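Local coordinates for protein transcriptional regulator, ROK family (Vibrio cholerae O1 biovar eltor, PDB 1Z05) that probably binds DNA as a zinc-containing transcriptional regulator of the ROK family, a homologue of E. coli Mlc linked to carbohydrate metabolism, at residues A[37-50]-A[413-425]. Sequence-based numbering, arbitrary orientation.
Sequences KQINAGRVYKLIDQ and IKQALYDGLLLMK
Gly42 and Gly420 bring the backbones within 3.7 Å, CA to CA, where helix 35-51 of the N-terminal winged-helix-like region, which probably binds DNA, crosses the break between the C-terminal helices 407-418 and 421-428. Gly420, with positive phi (89°), has left helical geometry and is the N-cap residue of helix 421-428; its CA-H points almost straight at Gln38 O. A water bridges Ile39 O and Tyr418 O. Beyond the glycines, Tyr418 fits as a knob among Tyr45, Lys46, Asp49 and Gln50. Lys46 lies across one face of the Tyr418 ring, its CG 3.6 Å from the centroid, while Lys414 CG backs the opposite face from within its own helix. Tyr45 CD2 and Tyr418 CD1 meet rim to rim (4.1 Å), while the face of the Tyr45 ring takes Leu423 CD2 in a CH-pi contact, 3.8 Å from the centroid. Toward the N-terminal end of 37-50, the bent Met424 chain folds its CE onto Ala41 CB (3.7 Å), and the Gln38 side chain runs alongside Leu421. Asp49 has its CG anti to the backbone N (chi1 -165°), which carries the carboxylate to the Tyr418 rim; OD1 is hydrogen-bonded to Thr103 OG1, whereas OD2 forms a salt bridge to Lys414 NZ whose hydrogen bond is weak and accepts, on its anti side, a 2.6 Å hydrogen bond from Tyr418 OH.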
ATOM      1  N   LYS A  37       8.601  23.506   2.241  1.00 68.57           N
ATOM      2  CA  LYS A  37       7.474  24.428   2.315  1.00 65.68           C
ATOM      3  C   LYS A  37       6.193  23.764   1.825  1.00 62.46           C
ATOM      4  O   LYS A  37       5.131  23.935   2.428  1.00 61.88           O
ATOM      5  CB  LYS A  37       7.756  25.677   1.472  1.00 66.14           C
ATOM      6  CG  LYS A  37       8.889  26.566   1.985  1.00 67.02           C
ATOM      7  CD  LYS A  37       9.193  27.701   1.009  1.00 66.60           C
ATOM      8  CE  LYS A  37       8.081  28.746   0.977  1.00 67.35           C
ATOM      9  NZ  LYS A  37       8.270  29.720  -0.135  1.00 67.64           N
ATOM     10  N   GLN A  38       6.321  23.002   0.738  1.00 58.53           N
ATOM     11  CA  GLN A  38       5.205  22.338   0.069  1.00 54.21           C
ATOM     12  C   GLN A  38       4.288  21.597   1.043  1.00 51.24           C
ATOM     13  O   GLN A  38       3.090  21.875   1.099  1.00 49.02           O
ATOM     14  CB  GLN A  38       5.739  21.378  -0.995  1.00 54.77           C
ATOM     15  CG  GLN A  38       4.701  20.848  -1.958  1.00 53.35           C
ATOM     16  CD  GLN A  38       5.256  19.801  -2.909  1.00 55.28           C
ATOM     17  OE1 GLN A  38       4.742  18.682  -2.983  1.00 56.81           O
ATOM     18  NE2 GLN A  38       6.310  20.156  -3.640  1.00 54.84           N
ATOM     19  N   ILE A  39       4.861  20.672   1.814  1.00 47.12           N
ATOM     20  CA  ILE A  39       4.094  19.854   2.758  1.00 44.62           C
ATOM     21  C   ILE A  39       3.307  20.691   3.780  1.00 42.18           C
ATOM     22  O   ILE A  39       2.112  20.467   3.992  1.00 41.44           O
ATOM     23  CB  ILE A  39       5.003  18.786   3.445  1.00 44.84           C
ATOM     24  CG1 ILE A  39       5.216  17.587   2.506  1.00 45.56           C
ATOM     25  CG2 ILE A  39       4.442  18.334   4.795  1.00 45.51           C
ATOM     26  CD1 ILE A  39       3.942  17.086   1.802  1.00 49.68           C
ATOM     27  N   ASN A  40       3.971  21.668   4.384  1.00 39.88           N
ATOM     28  CA  ASN A  40       3.335  22.500   5.399  1.00 38.42           C
ATOM     29  C   ASN A  40       2.263  23.410   4.821  1.00 37.70           C
ATOM     30  O   ASN A  40       1.217  23.614   5.437  1.00 35.08           O
ATOM     31  CB  ASN A  40       4.380  23.303   6.167  1.00 38.89           C
ATOM     32  CG  ASN A  40       5.125  22.464   7.179  1.00 38.88           C
ATOM     33  OD1 ASN A  40       4.644  21.416   7.613  1.00 38.99           O
ATOM     34  ND2 ASN A  40       6.300  22.927   7.569  1.00 39.28           N
ATOM     35  N   ALA A  41       2.526  23.937   3.628  1.00 37.64           N
ATOM     36  CA  ALA A  41       1.546  24.749   2.917  1.00 38.21           C
ATOM     37  C   ALA A  41       0.277  23.946   2.645  1.00 37.95           C
ATOM     38  O   ALA A  41      -0.820  24.444   2.858  1.00 37.02           O
ATOM     39  CB  ALA A  41       2.134  25.297   1.624  1.00 39.09           C
ATOM     40  N   GLY A  42       0.431  22.695   2.204  1.00 37.71           N
ATOM     41  CA  GLY A  42      -0.728  21.815   1.999  1.00 37.44           C
ATOM     42  C   GLY A  42      -1.491  21.499   3.278  1.00 36.49           C
ATOM     43  O   GLY A  42      -2.715  21.547   3.300  1.00 37.40           O
ATOM     44  N   ARG A  43      -0.767  21.182   4.349  1.00 36.50           N
ATOM     45  CA  ARG A  43      -1.384  20.913   5.653  1.00 37.00           C
ATOM     46  C   ARG A  43      -2.225  22.098   6.147  1.00 37.23           C
ATOM     47  O   ARG A  43      -3.355  21.918   6.605  1.00 37.01           O
ATOM     48  CB  ARG A  43      -0.318  20.553   6.686  1.00 36.26           C
ATOM     49  CG  ARG A  43       0.298  19.177   6.457  1.00 37.94           C
ATOM     50  CD  ARG A  43       1.324  18.806   7.536  1.00 40.25           C
ATOM     51  NE  ARG A  43       0.681  18.512   8.819  1.00 48.13           N
ATOM     52  CZ  ARG A  43       0.921  19.157   9.960  1.00 50.90           C
ATOM     53  NH1 ARG A  43       1.819  20.136  10.012  1.00 52.25           N
ATOM     54  NH2 ARG A  43       0.272  18.803  11.063  1.00 50.67           N
ATOM     55  N   VAL A  44      -1.666  23.301   6.044  1.00 36.74           N
ATOM     56  CA  VAL A  44      -2.364  24.522   6.459  1.00 37.37           C
ATOM     57  C   VAL A  44      -3.581  24.802   5.571  1.00 36.44           C
ATOM     58  O   VAL A  44      -4.661  25.115   6.069  1.00 36.68           O
ATOM     59  CB  VAL A  44      -1.410  25.737   6.496  1.00 37.77           C
ATOM     60  CG1 VAL A  44      -2.191  27.060   6.618  1.00 38.82           C
ATOM     61  CG2 VAL A  44      -0.437  25.597   7.655  1.00 37.19           C
ATOM     62  N   TYR A  45      -3.401  24.672   4.262  1.00 35.89           N
ATOM     63  CA  TYR A  45      -4.494  24.894   3.311  1.00 35.42           C
ATOM     64  C   TYR A  45      -5.666  23.924   3.519  1.00 35.01           C
ATOM     65  O   TYR A  45      -6.846  24.320   3.432  1.00 35.44           O
ATOM     66  CB  TYR A  45      -3.955  24.790   1.886  1.00 36.17           C
ATOM     67  CG  TYR A  45      -5.000  25.018   0.839  1.00 36.09           C
ATOM     68  CD1 TYR A  45      -5.285  26.313   0.385  1.00 37.32           C
ATOM     69  CD2 TYR A  45      -5.719  23.947   0.296  1.00 35.97           C
ATOM     70  CE1 TYR A  45      -6.261  26.533  -0.595  1.00 38.12           C
ATOM     71  CE2 TYR A  45      -6.703  24.164  -0.678  1.00 36.72           C
ATOM     72  CZ  TYR A  45      -6.966  25.455  -1.113  1.00 36.96           C
ATOM     73  OH  TYR A  45      -7.914  25.677  -2.087  1.00 39.08           O
ATOM     74  N   LYS A  46      -5.345  22.657   3.781  1.00 35.40           N
ATOM     75  CA  LYS A  46      -6.375  21.645   4.084  1.00 35.05           C
ATOM     76  C   LYS A  46      -7.169  21.993   5.348  1.00 35.46           C
ATOM     77  O   LYS A  46      -8.397  21.846   5.376  1.00 34.65           O
ATOM     78  CB  LYS A  46      -5.762  20.242   4.189  1.00 33.93           C
ATOM     79  CG  LYS A  46      -6.797  19.131   4.368  1.00 36.26           C
ATOM     80  CD  LYS A  46      -6.138  17.776   4.574  1.00 36.08           C
ATOM     81  CE  LYS A  46      -7.166  16.680   4.785  1.00 35.10           C
ATOM     82  NZ  LYS A  46      -6.481  15.355   4.812  1.00 37.00           N
ATOM     83  N   LEU A  47      -6.475  22.455   6.388  1.00 35.32           N
ATOM     84  CA  LEU A  47      -7.157  22.919   7.602  1.00 36.99           C
ATOM     85  C   LEU A  47      -8.125  24.075   7.318  1.00 37.53           C
ATOM     86  O   LEU A  47      -9.275  24.059   7.765  1.00 38.17           O
ATOM     87  CB  LEU A  47      -6.143  23.319   8.679  1.00 36.47           C
ATOM     88  CG  LEU A  47      -5.512  22.174   9.478  1.00 38.28           C
ATOM     89  CD1 LEU A  47      -4.382  22.698  10.364  1.00 40.31           C
ATOM     90  CD2 LEU A  47      -6.552  21.426  10.313  1.00 37.88           C
ATOM     91  N   ILE A  48      -7.654  25.064   6.561  1.00 37.52           N
ATOM     92  CA  ILE A  48      -8.477  26.215   6.174  1.00 37.14           C
ATOM     93  C   ILE A  48      -9.683  25.792   5.318  1.00 39.00           C
ATOM     94  O   ILE A  48     -10.812  26.264   5.531  1.00 39.83           O
ATOM     95  CB  ILE A  48      -7.629  27.276   5.430  1.00 37.12           C
ATOM     96  CG1 ILE A  48      -6.546  27.822   6.355  1.00 35.13           C
ATOM     97  CG2 ILE A  48      -8.497  28.429   4.950  1.00 37.45           C
ATOM     98  CD1 ILE A  48      -5.457  28.593   5.650  1.00 39.03           C
ATOM     99  N   ASP A  49      -9.444  24.891   4.369  1.00 38.99           N
ATOM    100  CA  ASP A  49     -10.496  24.409   3.477  1.00 40.14           C
ATOM    101  C   ASP A  49     -11.600  23.692   4.263  1.00 40.69           C
ATOM    102  O   ASP A  49     -12.795  23.914   4.028  1.00 41.93           O
ATOM    103  CB  ASP A  49      -9.896  23.489   2.405  1.00 38.56           C
ATOM    104  CG  ASP A  49     -10.840  23.241   1.238  1.00 43.32           C
ATOM    105  OD1 ASP A  49     -11.662  24.126   0.916  1.00 48.84           O
ATOM    106  OD2 ASP A  49     -10.751  22.154   0.635  1.00 40.21           O
ATOM    107  N   GLN A  50     -11.193  22.852   5.205  1.00 40.57           N
ATOM    108  CA  GLN A  50     -12.133  22.021   5.947  1.00 41.49           C
ATOM    109  C   GLN A  50     -12.694  22.671   7.210  1.00 40.60           C
ATOM    110  O   GLN A  50     -13.769  22.292   7.669  1.00 40.36           O
ATOM    111  CB  GLN A  50     -11.485  20.672   6.276  1.00 41.36           C
ATOM    112  CG  GLN A  50     -11.291  19.789   5.049  1.00 43.26           C
ATOM    113  CD  GLN A  50     -10.580  18.477   5.341  1.00 44.24           C
ATOM    114  OE1 GLN A  50      -9.920  18.324   6.373  1.00 45.61           O
ATOM    115  NE2 GLN A  50     -10.695  17.526   4.412  1.00 43.01           N
ATOM    116  N   ILE A 413      -6.698  16.807  -8.370  1.00 32.36           N
ATOM    117  CA  ILE A 413      -6.444  18.243  -8.163  1.00 33.31           C
ATOM    118  C   ILE A 413      -6.634  18.603  -6.686  1.00 33.05           C
ATOM    119  O   ILE A 413      -5.784  19.264  -6.092  1.00 33.01           O
ATOM    120  CB  ILE A 413      -7.357  19.126  -9.074  1.00 33.13           C
ATOM    121  CG1 ILE A 413      -7.062  18.876 -10.568  1.00 34.13           C
ATOM    122  CG2 ILE A 413      -7.232  20.634  -8.745  1.00 33.30           C
ATOM    123  CD1 ILE A 413      -5.585  18.841 -10.933  1.00 33.93           C
ATOM    124  N   LYS A 414      -7.740  18.162  -6.094  1.00 32.56           N
ATOM    125  CA  LYS A 414      -7.947  18.410  -4.670  1.00 34.57           C
ATOM    126  C   LYS A 414      -6.778  17.859  -3.831  1.00 34.56           C
ATOM    127  O   LYS A 414      -6.257  18.573  -2.973  1.00 34.60           O
ATOM    128  CB  LYS A 414      -9.312  17.898  -4.194  1.00 35.44           C
ATOM    129  CG  LYS A 414      -9.488  17.915  -2.681  1.00 39.24           C
ATOM    130  CD  LYS A 414     -10.817  18.506  -2.263  1.00 47.36           C
ATOM    131  CE  LYS A 414     -10.668  20.002  -1.989  1.00 51.04           C
ATOM    132  NZ  LYS A 414     -11.967  20.727  -1.954  1.00 52.18           N
ATOM    133  N   GLN A 415      -6.355  16.623  -4.098  0.50 34.32           N
ATOM    134  CA  GLN A 415      -5.253  16.023  -3.343  0.50 34.70           C
ATOM    135  C   GLN A 415      -3.909  16.718  -3.593  0.50 33.81           C
ATOM    136  O   GLN A 415      -3.073  16.780  -2.687  0.50 33.59           O
ATOM    137  CB  GLN A 415      -5.163  14.507  -3.585  0.50 34.99           C
ATOM    138  CG  GLN A 415      -4.268  13.744  -2.590  0.50 37.44           C
ATOM    139  CD  GLN A 415      -4.632  13.989  -1.124  0.50 40.67           C
ATOM    140  OE1 GLN A 415      -3.784  14.388  -0.325  0.50 40.94           O
ATOM    141  NE2 GLN A 415      -5.892  13.749  -0.770  0.50 39.57           N
ATOM    142  N   ALA A 416      -3.712  17.257  -4.799  1.00 32.75           N
ATOM    143  CA  ALA A 416      -2.489  18.031  -5.107  1.00 33.10           C
ATOM    144  C   ALA A 416      -2.451  19.382  -4.384  1.00 33.72           C
ATOM    145  O   ALA A 416      -1.372  19.889  -4.096  1.00 33.71           O
ATOM    146  CB  ALA A 416      -2.323  18.248  -6.612  1.00 32.92           C
ATOM    147  N   LEU A 417      -3.623  19.956  -4.109  1.00 31.77           N
ATOM    148  CA  LEU A 417      -3.728  21.148  -3.245  1.00 33.32           C
ATOM    149  C   LEU A 417      -3.350  20.790  -1.794  1.00 33.99           C
ATOM    150  O   LEU A 417      -2.527  21.460  -1.175  1.00 34.77           O
ATOM    151  CB  LEU A 417      -5.143  21.746  -3.297  1.00 31.31           C
ATOM    152  CG  LEU A 417      -5.574  22.400  -4.623  1.00 31.64           C
ATOM    153  CD1 LEU A 417      -7.059  22.667  -4.656  1.00 33.04           C
ATOM    154  CD2 LEU A 417      -4.816  23.702  -4.905  1.00 33.31           C
ATOM    155  N   TYR A 418      -3.946  19.721  -1.280  1.00 33.82           N
ATOM    156  CA  TYR A 418      -3.665  19.230   0.071  1.00 35.30           C
ATOM    157  C   TYR A 418      -2.219  18.738   0.265  1.00 35.98           C
ATOM    158  O   TYR A 418      -1.666  18.839   1.363  1.00 36.87           O
ATOM    159  CB  TYR A 418      -4.639  18.120   0.434  1.00 35.00           C
ATOM    160  CG  TYR A 418      -6.075  18.563   0.635  1.00 35.33           C
ATOM    161  CD1 TYR A 418      -6.443  19.918   0.584  1.00 33.97           C
ATOM    162  CD2 TYR A 418      -7.063  17.623   0.907  1.00 38.64           C
ATOM    163  CE1 TYR A 418      -7.768  20.312   0.782  1.00 35.10           C
ATOM    164  CE2 TYR A 418      -8.384  18.006   1.114  1.00 36.99           C
ATOM    165  CZ  TYR A 418      -8.728  19.341   1.047  1.00 36.32           C
ATOM    166  OH  TYR A 418     -10.041  19.686   1.258  1.00 38.40           O
ATOM    167  N   ASP A 419      -1.618  18.187  -0.787  1.00 35.50           N
ATOM    168  CA  ASP A 419      -0.216  17.790  -0.727  1.00 35.86           C
ATOM    169  C   ASP A 419       0.684  19.022  -0.837  1.00 36.02           C
ATOM    170  O   ASP A 419       1.874  18.945  -0.538  1.00 36.49           O
ATOM    171  CB  ASP A 419       0.125  16.767  -1.820  1.00 35.84           C
ATOM    172  CG  ASP A 419      -0.527  15.403  -1.587  1.00 37.53           C
ATOM    173  OD1 ASP A 419      -1.064  15.154  -0.484  1.00 37.83           O
ATOM    174  OD2 ASP A 419      -0.501  14.573  -2.523  1.00 40.58           O
ATOM    175  N   GLY A 420       0.105  20.148  -1.264  1.00 36.07           N
ATOM    176  CA  GLY A 420       0.820  21.421  -1.374  1.00 36.95           C
ATOM    177  C   GLY A 420       1.501  21.622  -2.717  1.00 39.34           C
ATOM    178  O   GLY A 420       1.946  22.734  -3.031  1.00 38.68           O
ATOM    179  N   LEU A 421       1.585  20.553  -3.511  1.00 39.12           N
ATOM    180  CA  LEU A 421       2.226  20.611  -4.829  1.00 40.65           C
ATOM    181  C   LEU A 421       1.627  21.709  -5.720  1.00 39.85           C
ATOM    182  O   LEU A 421       2.352  22.536  -6.280  1.00 39.16           O
ATOM    183  CB  LEU A 421       2.148  19.246  -5.534  1.00 40.98           C
ATOM    184  CG  LEU A 421       3.026  19.004  -6.777  1.00 44.93           C
ATOM    185  CD1 LEU A 421       3.436  17.537  -6.884  1.00 45.57           C
ATOM    186  CD2 LEU A 421       2.353  19.457  -8.073  1.00 48.24           C
ATOM    187  N   LEU A 422       0.304  21.705  -5.846  1.00 38.79           N
ATOM    188  CA  LEU A 422      -0.373  22.639  -6.734  1.00 37.49           C
ATOM    189  C   LEU A 422      -0.360  24.054  -6.165  1.00 36.40           C
ATOM    190  O   LEU A 422      -0.213  25.015  -6.919  1.00 36.50           O
ATOM    191  CB  LEU A 422      -1.802  22.181  -7.037  1.00 36.78           C
ATOM    192  CG  LEU A 422      -2.561  22.979  -8.102  1.00 37.19           C
ATOM    193  CD1 LEU A 422      -1.727  23.142  -9.385  1.00 32.70           C
ATOM    194  CD2 LEU A 422      -3.893  22.316  -8.397  1.00 36.69           C
ATOM    195  N   LEU A 423      -0.492  24.175  -4.846  1.00 35.94           N
ATOM    196  CA  LEU A 423      -0.367  25.474  -4.178  1.00 37.23           C
ATOM    197  C   LEU A 423       0.934  26.175  -4.554  1.00 38.80           C
ATOM    198  O   LEU A 423       0.930  27.358  -4.890  1.00 38.25           O
ATOM    199  CB  LEU A 423      -0.422  25.334  -2.655  1.00 37.28           C
ATOM    200  CG  LEU A 423      -1.681  24.795  -1.989  1.00 38.08           C
ATOM    201  CD1 LEU A 423      -1.460  24.766  -0.500  1.00 40.33           C
ATOM    202  CD2 LEU A 423      -2.898  25.642  -2.343  1.00 40.46           C
ATOM    203  N   MET A 424       2.040  25.435  -4.512  1.00 39.13           N
ATOM    204  CA  MET A 424       3.336  26.029  -4.776  1.00 40.50           C
ATOM    205  C   MET A 424       3.456  26.433  -6.240  1.00 40.50           C
ATOM    206  O   MET A 424       4.036  27.472  -6.547  1.00 40.49           O
ATOM    207  CB  MET A 424       4.472  25.097  -4.342  1.00 42.86           C
ATOM    208  CG  MET A 424       4.556  24.862  -2.820  1.00 48.01           C
ATOM    209  SD  MET A 424       4.888  26.340  -1.814  1.00 60.58           S
ATOM    210  CE  MET A 424       3.244  26.961  -1.460  1.00 54.98           C
ATOM    211  N   LYS A 425       2.878  25.633  -7.135  1.00 39.17           N
ATOM    212  CA  LYS A 425       2.821  25.990  -8.547  1.00 39.64           C
ATOM    213  C   LYS A 425       2.037  27.279  -8.783  1.00 39.65           C
ATOM    214  O   LYS A 425       2.461  28.121  -9.572  1.00 39.08           O
ATOM    215  CB  LYS A 425       2.266  24.841  -9.395  1.00 40.23           C
ATOM    216  CG  LYS A 425       3.182  23.616  -9.445  1.00 40.43           C
ATOM    217  CD  LYS A 425       4.325  23.767 -10.457  1.00 43.78           C
ATOM    218  CE  LYS A 425       3.957  23.140 -11.801  1.00 45.69           C
ATOM    219  NZ  LYS A 425       5.034  23.216 -12.834  1.00 42.14           N
TER
HETATM  220  O   HOH W   1       0.725  18.248   2.843  1.00 42.83           O